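SusD homolog (PDB 3IHV) probably binds glycans at the outer membrane, as expected of a SusD-family protein serving carbohydrate uptake. Local coordinates at residues Y28-N31 / A35-G38; R63-N68 / T72-V77; E243-N248 / F394-D399; G293-C298 / D372-V377; L310-R313 / S317-R320. One frame throughout, in Å; residues are numbered along the deposited sequence.

Interaction 1 (Y28-N31 / A35-G38); sequences YRTN and AMYG. With EDO (1,2-ethanediol), chain M.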
# COMPACT_ATOMS: atom_id res chain seq x y z
N TYR A 28 5.95 2.83 -15.62
CA TYR A 28 5.39 3.48 -14.45
C TYR A 28 3.89 3.74 -14.54
O TYR A 28 3.19 3.62 -13.54
CB TYR A 28 6.05 4.81 -14.20
CG TYR A 28 7.41 4.75 -13.51
CD1 TYR A 28 7.49 4.67 -12.14
CD2 TYR A 28 8.58 4.82 -14.24
CE1 TYR A 28 8.70 4.65 -11.48
CE2 TYR A 28 9.81 4.77 -13.61
CZ TYR A 28 9.87 4.73 -12.22
OH TYR A 28 11.06 4.71 -11.52
N ARG A 29 3.41 4.14 -15.71
CA ARG A 29 2.01 4.51 -15.87
C ARG A 29 1.11 3.34 -15.48
O ARG A 29 -0.02 3.56 -15.08
CB ARG A 29 1.77 4.96 -17.31
CG ARG A 29 0.43 5.50 -17.67
CD ARG A 29 0.50 5.96 -19.17
NE ARG A 29 1.64 6.87 -19.37
CZ ARG A 29 2.63 6.76 -20.28
NH1 ARG A 29 2.62 5.84 -21.25
NH2 ARG A 29 3.61 7.66 -20.26
N THR A 30 1.61 2.10 -15.54
CA THR A 30 0.80 0.94 -15.14
C THR A 30 0.22 1.16 -13.74
O THR A 30 -0.97 0.84 -13.46
CB THR A 30 1.61 -0.36 -15.18
OG1 THR A 30 2.41 -0.41 -16.37
CG2 THR A 30 0.69 -1.57 -15.16
N ASN A 31 1.03 1.74 -12.86
CA ASN A 31 0.65 1.96 -11.48
C ASN A 31 -0.61 2.78 -11.25
O ASN A 31 -1.21 2.61 -10.20
CB ASN A 31 1.80 2.59 -10.67
CG ASN A 31 2.90 1.59 -10.39
OD1 ASN A 31 2.65 0.39 -10.28
ND2 ASN A 31 4.11 2.09 -10.25
N ALA A 35 -7.15 -0.83 -11.57
CA ALA A 35 -6.85 -2.18 -11.11
C ALA A 35 -5.51 -2.33 -10.40
O ALA A 35 -5.18 -3.39 -9.87
CB ALA A 35 -6.92 -3.17 -12.32
N MSE A 36 -4.71 -1.27 -10.43
CA MSE A 36 -3.45 -1.16 -9.71
C MSE A 36 -3.68 -0.18 -8.55
O MSE A 36 -4.61 -0.41 -7.77
CB MSE A 36 -2.33 -0.72 -10.67
CG MSE A 36 -2.09 -1.69 -11.80
SE MSE A 36 -1.12 -3.28 -11.24
CE MSE A 36 0.63 -2.47 -10.87
N TYR A 37 -2.92 0.91 -8.43
CA TYR A 37 -3.03 1.74 -7.21
C TYR A 37 -4.12 2.80 -7.24
O TYR A 37 -4.31 3.49 -6.24
CB TYR A 37 -1.63 2.29 -6.83
CG TYR A 37 -0.66 1.15 -6.60
CD1 TYR A 37 -0.67 0.46 -5.41
CD2 TYR A 37 0.20 0.71 -7.61
CE1 TYR A 37 0.16 -0.64 -5.21
CE2 TYR A 37 1.04 -0.39 -7.41
CZ TYR A 37 1.00 -1.05 -6.23
OH TYR A 37 1.82 -2.15 -6.06
N GLY A 38 -4.83 2.96 -8.36
CA GLY A 38 -5.92 3.90 -8.39
C GLY A 38 -7.06 3.46 -7.46
O GLY A 38 -7.80 4.31 -6.94
C1 EDO M . 2.95 7.42 -11.03
O1 EDO M . 3.74 7.99 -10.00
C2 EDO M . 3.54 6.10 -11.50
O2 EDO M . 3.94 5.19 -10.47

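Interaction 2 (R63-N68 / T72-V77); sequences RIIPTN and TTQSEV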
# COMPACT_ATOMS: atom_id res chain seq x y z
N ARG A 63 -19.22 -4.59 -1.66
CA ARG A 63 -18.78 -5.18 -0.42
C ARG A 63 -18.29 -6.60 -0.57
O ARG A 63 -17.72 -7.17 0.37
CB ARG A 63 -19.90 -5.11 0.61
CG ARG A 63 -20.32 -3.68 0.93
CD ARG A 63 -21.59 -3.64 1.75
NE ARG A 63 -22.19 -2.29 1.71
CZ ARG A 63 -23.00 -1.83 0.76
NH1 ARG A 63 -23.35 -2.58 -0.29
NH2 ARG A 63 -23.49 -0.59 0.88
N ILE A 64 -18.45 -7.18 -1.76
CA ILE A 64 -18.16 -8.61 -1.90
C ILE A 64 -16.70 -9.00 -1.69
O ILE A 64 -16.41 -10.01 -1.03
CB ILE A 64 -18.73 -9.19 -3.23
CG1 ILE A 64 -18.76 -10.73 -3.17
CG2 ILE A 64 -17.98 -8.63 -4.44
CD1 ILE A 64 -19.36 -11.38 -4.39
N ILE A 65 -15.76 -8.20 -2.21
CA ILE A 65 -14.34 -8.49 -2.01
C ILE A 65 -13.88 -8.22 -0.59
O ILE A 65 -13.29 -9.10 0.03
CB ILE A 65 -13.45 -7.82 -3.09
CG1 ILE A 65 -13.70 -8.48 -4.47
CG2 ILE A 65 -11.98 -7.95 -2.73
CD1 ILE A 65 -13.16 -7.69 -5.67
N PRO A 66 -14.18 -7.02 -0.04
CA PRO A 66 -13.76 -6.74 1.33
C PRO A 66 -14.33 -7.64 2.40
O PRO A 66 -13.78 -7.70 3.49
CB PRO A 66 -14.25 -5.31 1.55
CG PRO A 66 -14.26 -4.71 0.19
CD PRO A 66 -14.78 -5.81 -0.67
N THR A 67 -15.43 -8.34 2.12
CA THR A 67 -16.01 -9.28 3.08
C THR A 67 -15.57 -10.71 2.83
O THR A 67 -16.05 -11.63 3.51
CB THR A 67 -17.55 -9.24 3.02
OG1 THR A 67 -17.99 -9.54 1.67
CG2 THR A 67 -18.08 -7.82 3.53
N ASN A 68 -14.69 -10.95 1.85
CA ASN A 68 -14.21 -12.29 1.56
C ASN A 68 -15.31 -13.27 1.19
O ASN A 68 -15.27 -14.42 1.58
CB ASN A 68 -13.36 -12.82 2.71
CG ASN A 68 -12.08 -12.04 2.88
OD1 ASN A 68 -11.54 -11.52 1.89
ND2 ASN A 68 -11.60 -11.91 4.12
N THR A 72 -14.14 -17.33 -7.62
CA THR A 72 -12.93 -17.34 -8.44
C THR A 72 -13.06 -16.51 -9.73
O THR A 72 -12.07 -16.17 -10.33
CB THR A 72 -12.56 -18.73 -8.87
OG1 THR A 72 -13.66 -19.28 -9.65
CG2 THR A 72 -12.21 -19.65 -7.66
N THR A 73 -14.30 -16.23 -10.14
CA THR A 73 -14.65 -15.47 -11.31
C THR A 73 -14.75 -13.95 -11.09
O THR A 73 -15.08 -13.23 -12.02
CB THR A 73 -16.02 -15.96 -11.80
OG1 THR A 73 -16.95 -15.89 -10.70
CG2 THR A 73 -15.92 -17.43 -12.32
N GLN A 74 -14.51 -13.49 -9.87
CA GLN A 74 -14.66 -12.07 -9.53
C GLN A 74 -13.80 -11.25 -10.48
O GLN A 74 -12.59 -11.44 -10.57
CB GLN A 74 -14.26 -11.84 -8.07
CG GLN A 74 -14.69 -10.49 -7.58
CD GLN A 74 -16.21 -10.34 -7.50
OE1 GLN A 74 -16.92 -11.29 -7.14
NE2 GLN A 74 -16.71 -9.16 -7.88
N SER A 75 -14.47 -10.33 -11.19
CA SER A 75 -13.84 -9.55 -12.25
C SER A 75 -12.62 -8.75 -11.82
O SER A 75 -11.61 -8.72 -12.52
CB SER A 75 -14.87 -8.59 -12.87
OG SER A 75 -15.82 -9.31 -13.62
N GLU A 76 -12.73 -8.09 -10.68
CA GLU A 76 -11.66 -7.24 -10.21
C GLU A 76 -10.35 -7.99 -10.00
O GLU A 76 -9.27 -7.44 -10.27
CB GLU A 76 -12.04 -6.52 -8.91
CG GLU A 76 -13.21 -5.54 -9.03
CD GLU A 76 -14.60 -6.18 -8.94
OE1 GLU A 76 -14.73 -7.42 -8.97
OE2 GLU A 76 -15.57 -5.39 -8.83
N VAL A 77 -10.46 -9.23 -9.53
CA VAL A 77 -9.32 -10.08 -9.29
C VAL A 77 -8.62 -10.36 -10.61
O VAL A 77 -7.40 -10.20 -10.72
CB VAL A 77 -9.72 -11.36 -8.58
CG1 VAL A 77 -8.51 -12.28 -8.43
CG2 VAL A 77 -10.37 -11.02 -7.19

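Interaction 3 (E243-N248 / F394-D399); sequences EQLWKN and FLRYAD. With EDO (1,2-ethanediol), chain O.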
# COMPACT_ATOMS: atom_id res chain seq x y z
N GLU A 243 1.47 15.25 10.12
CA GLU A 243 0.45 15.88 9.27
C GLU A 243 1.00 16.26 7.89
O GLU A 243 0.29 16.22 6.91
CB GLU A 243 -0.19 17.07 9.99
CG GLU A 243 -1.29 17.76 9.16
CD GLU A 243 -2.06 18.84 9.90
OE1 GLU A 243 -1.93 18.94 11.13
OE2 GLU A 243 -2.77 19.61 9.23
N GLN A 244 2.27 16.65 7.84
CA GLN A 244 2.89 17.05 6.59
C GLN A 244 2.85 15.95 5.55
O GLN A 244 2.81 16.23 4.35
CB GLN A 244 4.34 17.53 6.83
CG GLN A 244 4.92 18.31 5.65
CD GLN A 244 4.19 19.63 5.40
OE1 GLN A 244 3.97 20.39 6.33
NE2 GLN A 244 3.84 19.91 4.15
N LEU A 245 2.94 14.68 5.96
CA LEU A 245 2.80 13.63 4.99
C LEU A 245 1.49 13.70 4.20
O LEU A 245 1.46 13.41 2.99
CB LEU A 245 2.84 12.25 5.68
CG LEU A 245 4.16 11.78 6.28
CD1 LEU A 245 3.96 10.68 7.28
CD2 LEU A 245 5.15 11.38 5.15
N TRP A 246 0.41 14.09 4.88
CA TRP A 246 -0.94 14.08 4.29
C TRP A 246 -1.13 15.36 3.48
O TRP A 246 -1.70 15.34 2.37
CB TRP A 246 -2.02 13.76 5.40
CG TRP A 246 -1.49 12.59 6.15
CD1 TRP A 246 -1.01 12.57 7.42
CD2 TRP A 246 -1.15 11.33 5.59
NE1 TRP A 246 -0.43 11.37 7.69
CE2 TRP A 246 -0.51 10.58 6.58
CE3 TRP A 246 -1.37 10.73 4.35
CZ2 TRP A 246 -0.07 9.29 6.36
CZ3 TRP A 246 -0.92 9.45 4.15
CH2 TRP A 246 -0.28 8.76 5.13
N LYS A 247 -0.63 16.47 4.02
CA LYS A 247 -0.61 17.71 3.25
C LYS A 247 0.12 17.45 1.93
O LYS A 247 -0.39 17.79 0.86
CB LYS A 247 0.11 18.86 3.99
CG LYS A 247 -0.58 19.30 5.27
CD LYS A 247 0.14 20.47 5.95
CE LYS A 247 -0.53 20.90 7.26
NZ LYS A 247 0.14 22.13 7.91
N ASN A 248 1.29 16.83 2.00
CA ASN A 248 2.09 16.61 0.80
C ASN A 248 1.41 15.71 -0.23
O ASN A 248 1.29 16.06 -1.41
CB ASN A 248 3.45 15.98 1.15
CG ASN A 248 4.39 16.93 1.84
OD1 ASN A 248 4.15 18.14 1.92
ND2 ASN A 248 5.53 16.39 2.26
N PHE A 394 2.91 3.98 -1.24
CA PHE A 394 3.09 2.54 -1.16
C PHE A 394 4.16 2.17 -0.10
O PHE A 394 4.07 1.11 0.57
CB PHE A 394 3.45 1.98 -2.55
CG PHE A 394 3.68 0.48 -2.57
CD1 PHE A 394 2.63 -0.41 -2.44
CD2 PHE A 394 4.95 -0.03 -2.81
CE1 PHE A 394 2.84 -1.79 -2.48
CE2 PHE A 394 5.18 -1.40 -2.86
CZ PHE A 394 4.12 -2.28 -2.71
N LEU A 395 5.22 2.98 0.01
CA LEU A 395 6.30 2.73 0.95
C LEU A 395 6.91 4.03 1.47
O LEU A 395 7.39 4.88 0.67
CB LEU A 395 7.43 1.90 0.31
CG LEU A 395 8.49 1.38 1.31
CD1 LEU A 395 7.85 0.44 2.32
CD2 LEU A 395 9.66 0.72 0.56
N ARG A 396 6.85 4.22 2.79
CA ARG A 396 7.43 5.36 3.48
C ARG A 396 8.60 4.88 4.34
O ARG A 396 8.62 3.76 4.80
CB ARG A 396 6.40 6.00 4.44
CG ARG A 396 5.22 6.57 3.73
CD ARG A 396 4.40 7.52 4.57
NE ARG A 396 3.52 6.90 5.54
CZ ARG A 396 3.73 6.83 6.87
NH1 ARG A 396 4.85 7.28 7.45
NH2 ARG A 396 2.77 6.32 7.63
N TYR A 397 9.55 5.75 4.62
CA TYR A 397 10.67 5.34 5.48
C TYR A 397 10.24 4.86 6.85
O TYR A 397 10.91 3.99 7.42
CB TYR A 397 11.61 6.52 5.60
CG TYR A 397 12.91 6.31 6.30
CD1 TYR A 397 13.94 5.61 5.70
CD2 TYR A 397 13.16 6.90 7.53
CE1 TYR A 397 15.17 5.47 6.32
CE2 TYR A 397 14.38 6.77 8.14
CZ TYR A 397 15.39 6.06 7.52
OH TYR A 397 16.61 5.95 8.13
N ALA A 398 9.13 5.38 7.41
CA ALA A 398 8.70 4.88 8.73
C ALA A 398 8.41 3.37 8.71
O ALA A 398 8.66 2.66 9.66
CB ALA A 398 7.45 5.64 9.22
N ASP A 399 7.83 2.90 7.61
CA ASP A 399 7.51 1.47 7.40
C ASP A 399 8.83 0.70 7.44
O ASP A 399 8.97 -0.34 8.14
CB ASP A 399 6.80 1.37 6.04
CG ASP A 399 6.16 0.01 5.75
OD1 ASP A 399 6.49 -1.00 6.39
OD2 ASP A 399 5.33 -0.03 4.81
C1 EDO O . 4.79 23.39 5.44
O1 EDO O . 4.07 23.04 6.62
C2 EDO O . 3.83 23.87 4.37
O2 EDO O . 2.91 22.83 3.97

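Interaction 4 (G293-C298 / D372-V377); sequences GVRGSC and DIQKYV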
# COMPACT_ATOMS: atom_id res chain seq x y z
N GLY A 293 -20.95 23.06 -8.50
CA GLY A 293 -19.97 24.09 -8.84
C GLY A 293 -18.82 24.29 -7.86
O GLY A 293 -17.89 25.03 -8.15
N VAL A 294 -18.83 23.59 -6.73
CA VAL A 294 -17.79 23.79 -5.72
C VAL A 294 -16.99 22.55 -5.36
O VAL A 294 -15.76 22.58 -5.28
CB VAL A 294 -18.44 24.27 -4.40
CG1 VAL A 294 -17.35 24.48 -3.31
CG2 VAL A 294 -19.27 25.52 -4.65
N ARG A 295 -17.69 21.44 -5.18
CA ARG A 295 -17.04 20.26 -4.63
C ARG A 295 -17.69 19.01 -5.12
O ARG A 295 -18.90 18.96 -5.26
CB ARG A 295 -17.24 20.33 -3.12
CG ARG A 295 -16.53 19.33 -2.30
CD ARG A 295 -16.67 19.68 -0.81
NE ARG A 295 -17.97 19.34 -0.23
CZ ARG A 295 -18.33 19.66 1.02
NH1 ARG A 295 -17.51 20.35 1.80
NH2 ARG A 295 -19.51 19.29 1.50
N GLY A 296 -16.87 17.99 -5.37
CA GLY A 296 -17.41 16.70 -5.71
C GLY A 296 -17.63 15.96 -4.40
O GLY A 296 -17.04 16.32 -3.39
N SER A 297 -18.51 14.97 -4.41
CA SER A 297 -18.71 14.15 -3.20
C SER A 297 -17.58 13.14 -3.02
O SER A 297 -16.79 12.90 -3.95
CB SER A 297 -20.07 13.45 -3.28
OG SER A 297 -20.14 12.64 -4.44
N CYS A 298 -17.45 12.58 -1.81
CA CYS A 298 -16.51 11.48 -1.52
C CYS A 298 -17.34 10.38 -0.89
O CYS A 298 -17.95 10.63 0.14
CB CYS A 298 -15.39 11.88 -0.57
SG CYS A 298 -14.35 13.22 -1.22
N ASP A 372 -8.27 13.43 3.63
CA ASP A 372 -9.31 14.42 3.74
C ASP A 372 -9.06 15.58 2.75
O ASP A 372 -8.29 16.53 3.01
CB ASP A 372 -9.37 14.92 5.17
CG ASP A 372 -10.48 15.90 5.38
OD1 ASP A 372 -10.94 16.53 4.38
OD2 ASP A 372 -10.84 16.07 6.55
N ILE A 373 -9.69 15.48 1.59
CA ILE A 373 -9.54 16.48 0.53
C ILE A 373 -9.96 17.90 0.99
O ILE A 373 -9.25 18.86 0.72
CB ILE A 373 -10.29 16.04 -0.76
CG1 ILE A 373 -9.61 14.82 -1.37
CG2 ILE A 373 -10.37 17.18 -1.75
CD1 ILE A 373 -10.33 14.22 -2.59
N GLN A 374 -11.11 18.02 1.66
CA GLN A 374 -11.60 19.31 2.11
C GLN A 374 -10.58 19.96 3.04
O GLN A 374 -10.33 21.15 2.96
CB GLN A 374 -12.92 19.12 2.83
CG GLN A 374 -13.50 20.35 3.47
CD GLN A 374 -14.00 21.38 2.48
OE1 GLN A 374 -14.47 21.05 1.37
NE2 GLN A 374 -14.00 22.62 2.91
N LYS A 375 -9.99 19.16 3.93
CA LYS A 375 -8.97 19.64 4.84
C LYS A 375 -7.64 20.01 4.16
O LYS A 375 -7.07 21.05 4.47
CB LYS A 375 -8.65 18.56 5.88
CG LYS A 375 -7.64 19.03 6.94
CD LYS A 375 -7.29 17.95 7.95
CE LYS A 375 -6.42 18.52 9.07
NZ LYS A 375 -5.87 17.41 9.90
N TYR A 376 -7.15 19.17 3.26
CA TYR A 376 -5.80 19.34 2.72
C TYR A 376 -5.59 20.02 1.37
O TYR A 376 -4.57 20.67 1.19
CB TYR A 376 -5.08 18.00 2.72
CG TYR A 376 -4.81 17.44 4.10
CD1 TYR A 376 -4.04 18.15 5.02
CD2 TYR A 376 -5.22 16.19 4.46
CE1 TYR A 376 -3.76 17.64 6.26
CE2 TYR A 376 -4.95 15.67 5.70
CZ TYR A 376 -4.21 16.39 6.60
OH TYR A 376 -3.94 15.89 7.85
N VAL A 377 -6.51 19.87 0.43
CA VAL A 377 -6.26 20.34 -0.93
C VAL A 377 -6.38 21.84 -1.02
O VAL A 377 -7.43 22.40 -0.72
CB VAL A 377 -7.12 19.59 -1.94
CG1 VAL A 377 -6.88 20.12 -3.35
CG2 VAL A 377 -6.74 18.15 -1.89

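Interaction 5 (L310-R313 / S317-R320); sequences LDWR and SDIR. With EDO (1,2-ethanediol), chain G.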
# COMPACT_ATOMS: atom_id res chain seq x y z
N LEU A 310 -10.88 2.44 19.99
CA LEU A 310 -10.83 2.36 21.45
C LEU A 310 -9.40 2.09 21.96
O LEU A 310 -8.97 2.74 22.93
CB LEU A 310 -11.84 1.34 21.97
CG LEU A 310 -13.31 1.66 21.67
CD1 LEU A 310 -14.22 0.51 22.13
CD2 LEU A 310 -13.80 2.99 22.28
N ASP A 311 -8.69 1.14 21.34
CA ASP A 311 -7.31 0.84 21.75
C ASP A 311 -6.45 2.08 21.63
O ASP A 311 -5.76 2.46 22.56
CB ASP A 311 -6.65 -0.24 20.91
CG ASP A 311 -7.20 -1.60 21.19
OD1 ASP A 311 -7.87 -1.77 22.23
OD2 ASP A 311 -6.99 -2.49 20.33
N TRP A 312 -6.57 2.75 20.49
CA TRP A 312 -5.71 3.90 20.22
C TRP A 312 -6.02 5.08 21.12
O TRP A 312 -5.12 5.84 21.46
CB TRP A 312 -5.88 4.36 18.77
CG TRP A 312 -4.64 4.94 18.16
CD1 TRP A 312 -3.52 5.38 18.81
CD2 TRP A 312 -4.43 5.23 16.77
NE1 TRP A 312 -2.62 5.85 17.90
CE2 TRP A 312 -3.14 5.78 16.64
CE3 TRP A 312 -5.21 5.04 15.61
CZ2 TRP A 312 -2.60 6.16 15.40
CZ3 TRP A 312 -4.68 5.39 14.39
CH2 TRP A 312 -3.39 5.96 14.29
N ARG A 313 -7.28 5.25 21.50
CA ARG A 313 -7.65 6.35 22.39
C ARG A 313 -6.99 6.30 23.78
O ARG A 313 -6.91 7.33 24.44
CB ARG A 313 -9.16 6.49 22.53
CG ARG A 313 -9.81 7.00 21.27
CD ARG A 313 -11.30 7.22 21.41
NE ARG A 313 -11.81 8.00 20.27
CZ ARG A 313 -13.07 8.38 20.13
NH1 ARG A 313 -13.97 8.09 21.06
NH2 ARG A 313 -13.43 9.09 19.07
N SER A 317 -1.53 11.00 24.03
CA SER A 317 -0.60 11.94 23.43
C SER A 317 -0.13 11.57 22.04
O SER A 317 0.61 12.32 21.44
CB SER A 317 0.59 12.16 24.37
OG SER A 317 0.12 12.65 25.61
N ASP A 318 -0.54 10.42 21.53
CA ASP A 318 -0.18 10.01 20.16
C ASP A 318 -0.97 10.88 19.19
O ASP A 318 -2.21 10.70 19.05
CB ASP A 318 -0.51 8.54 19.99
CG ASP A 318 -0.04 7.98 18.68
OD1 ASP A 318 0.12 8.76 17.70
OD2 ASP A 318 0.13 6.74 18.62
N ILE A 319 -0.27 11.79 18.50
CA ILE A 319 -0.93 12.74 17.60
C ILE A 319 -1.39 12.11 16.29
O ILE A 319 -2.15 12.71 15.54
CB ILE A 319 -0.06 14.01 17.32
CG1 ILE A 319 1.14 13.70 16.42
CG2 ILE A 319 0.30 14.70 18.66
CD1 ILE A 319 1.80 14.94 15.83
N ARG A 320 -0.95 10.90 16.02
CA ARG A 320 -1.31 10.26 14.77
C ARG A 320 -2.75 9.84 14.76
O ARG A 320 -3.31 9.70 13.70
CB ARG A 320 -0.47 9.04 14.53
CG ARG A 320 1.01 9.35 14.34
CD ARG A 320 1.84 8.09 14.33
NE ARG A 320 1.82 7.43 15.64
CZ ARG A 320 2.56 6.37 15.97
NH1 ARG A 320 3.40 5.83 15.11
NH2 ARG A 320 2.48 5.85 17.17
C1 EDO G . -9.90 9.10 16.67
O1 EDO G . -10.00 8.66 18.05
C2 EDO G . -11.24 9.39 16.04
O2 EDO G . -11.99 10.30 16.84

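Interaction 1 (Y28-N31 / A35-G38)
N31 and Y37 run alongside each other in the same direction, the amide plane turned 72° from the phenol ring. N31 OD1 meets the ring at its edge and in its plane, 3.4 Å from Y37 CE2, so the carbonyl oxygen faces ring C-H groups and not the pi cloud. This position follows from the first torsion of N31, which sets CG beside the backbone N and opposite the carbonyl carbon (chi1 -73°). M36, a selenomethionine, runs obliquely past N31; bends at two successive bonds bring its methyl CE to 3.6 Å from N31 OD1, while nearer the backbone M36 CG rests 3.2 Å from T30 O. The backbones join once, Y37 N donating to N31 O at 3.0 Å (N-H...O 151°), which closes the short link between helix 17-29 and helix 34-38. N31 ND2 donates to O2 of a 1,2-ethanediol, probably from the crystallisation liquor, at 3.1 Å; S264 N bonds to the same diol. The hydroxyl of Y37 is held by E130 of helix 107-135. With an alanine here, the ring edge of Y37 and the M36 methyl would probably face a gap, and the diol would lose its amide donor. In this buried setting N31 OD1 has no hydrogen-bond partner in the model, and the polarised C-H groups of ring and methyl may offset that only in part.

Interaction 2 (R63-N68 / T72-V77)
This is a van der Waals contact in which two isoleucines, I64 and I65, lie against the stems and polar ends of Q74 and E76, laying the loop after strand 52-54 on the N-terminal end of helix 75-101, whose N-cap is Q74. The backbones stay well apart, the nearest CA atoms being those of I65 and Q74 at 8.3 Å, and the side chains span the distance. I65 spans both partners: its CD1 sits 3.7 Å from Q74 CG and 3.6 Å from E76 CB, resting against both stems. I64 crosses the end of Q74 at a slant, with I64 CG2 3.7 Å from Q74 NE2 and I64 CD1 equally far from Q74 OE1. What fixes the glutamine is a bond within its own segment. Q74 NE2 donates to E76 OE1 at 2.9 Å, nearly straight (164°), in the amide plane and on the syn side of the carboxylate. A bend at the second torsion of Q74 (chi2 66°) folds the amide toward that acid. On the loop side, a type I turn from I65 to N68 sets the backbone, and R63 O accepts both T67 N and T67 OG1, one from each side of the carbonyl plane. N68 in turn is anchored by R470, T508 and Y479. The isoleucines thus cover an amide-carboxylate pair with hydrocarbon, which probably strengthens that bond by keeping water off one flank, while the negative charge of E76, in the first turn of the helix, is likely to be favoured by the helix dipole.

Interaction 3 (E243-N248 / F394-D399)
L245, in the middle of a helical segment, and R396, the last residue of strand 392-396 and the N-cap of helix 397-412, mark the closest approach of the backbones, with CA atoms 9.6 Å apart. The chain turns a corner at F394; F394 and L395 both face I261 in a classic beta bulge, and R396 then leads into the helix that follows. Only side chains bridge the distance. R396 bends at its third torsion (chi3 -78°), and L245 CD1 lies over one face of the guanidinium, 3.5 Å from R396 NH1 and 3.9 Å from R396 CZ. The other leucine methyl, L245 CD2, rests against the arginine stem, 4.0 Å from R396 CD. W246 comes in obliquely, its CH2 4.3 Å from R396 NE. The two helix side chains also meet each other, L245 CB packing 3.8 Å above the indole plane toward its rim. With a face lined by a methyl, the guanidinium finds its charged partners elsewhere: NH1 is salt-bridged to E258 and E462, and NH2 to E466. Three acids around one buried arginine would be expected to keep it protonated, and in return its charge probably stabilises theirs. Helix 242-250 is further fastened by the bond between L245 O and the hydroxyl of Y393, while the indole of W246 meets the rings of Y393, W371 and Y242. R396 also touches L463 of helix 448-463, so the contact lies between that helix, helix 242-250 and the two-stranded sheet of 259-263 and 392-396.

Interaction 4 (G293-C298 / D372-V377)
R295 overlaps the end of Q374 at about a right angle, its guanidinium plane 81° from that of the amide. R295 NH1 donates to Q374 OE1 at 3.1 Å. The acceptor lies at the guanidinium edge and in its plane, but the donor stands well above the amide, 72° out of the carbonyl plane and off any lone pair. A bend at the third torsion of R295 (chi3 77°) also leaves R295 CD 3.4 Å from Q374 OE1, so the oxygen lies against the aliphatic stem as well as the guanidinium. A leucine in its place would probably leave Q374 OE1 without its donor, and the backbone oxygens of T289 and T331, which bond R295 NE and NH2, without theirs. Deeper in, C298 SG makes a loose apolar contact with I373 CD1 at 4.4 Å. The helical segment is set by its N-cap: D372 OD1 accepts from K375 N at 2.8 Å, and D372 OD2 is held by the hydroxyls of Y328 and Y330. Y330, on strand 325-330, touches R295 and Q374 alike, and the ring of Y376 packs on helix 242-250, which places short helix 373-376 between that helix and the 293-298 loop.

Interaction 5 (L310-R313 / S317-R320)
W312 NE1 donates to D318 OD2 at 3.0 Å along an almost straight line (175°). The oxygen lies in the indole plane, yet it is approached from above the carboxylate, as the ring and carboxylate planes stand 77° apart. Next to this bond the benzo side of the indole packs on R320, W312 CZ2 lying 3.7 Å from R320 CB. The carboxylate is held in place by the same arginine, which grips it side-on: R320 NE donates to D318 OD1 at 3.0 Å and R320 NH2 forms a salt bridge with D318 OD2 at 2.9 Å. R320 NH2 and W312 NE1 approach OD2 from either side of the carboxylate. A fourth bond, from R320 N to D318 OD1 at 2.9 Å, caps the turn leading into helix 320-324. Each carboxylate oxygen therefore takes two donors, which fixes the rotation of the group and probably keeps it ionised. Further out, R320 NH1 forms salt bridges with E458 and E462, so the arginine links D318 to two acids of helix 448-463. The indole is flanked by Y461, whose ring stacks on it, and by R321 in a cation-pi contact. The W312-D318 bond and the packing on R320 join the end of helix 306-313 to the start of helix 320-324, and the outer partners pack both against helix 448-463, while R320 also touches V426 and R427 of helix 417-430.

In the fold
Interactions 1 and 3 are buried near the chain's centre and meet through the Y37 and F394 rings; 5 is buried though far from the centre, and 2 and 4 are only partly buried. Interactions 1, 2 and 5 bridge residues close in sequence; 3 and 4 join distant parts, 4 nested in the loop closed by 3 and 5 in that of 4. Y376 packs on E243, W246 and K247, tying interaction 4 to 3. E462 bonds both R396 and R320, linking 3 with 5. Charge is buried in 3 and 5, where acids surround an arginine; 4 has a partly exposed guanidinium-to-amide hydrogen bond, 2 sets isoleucine methyls against a hydrogen-bonded amide and carboxylate, and 1 relies on one backbone bond.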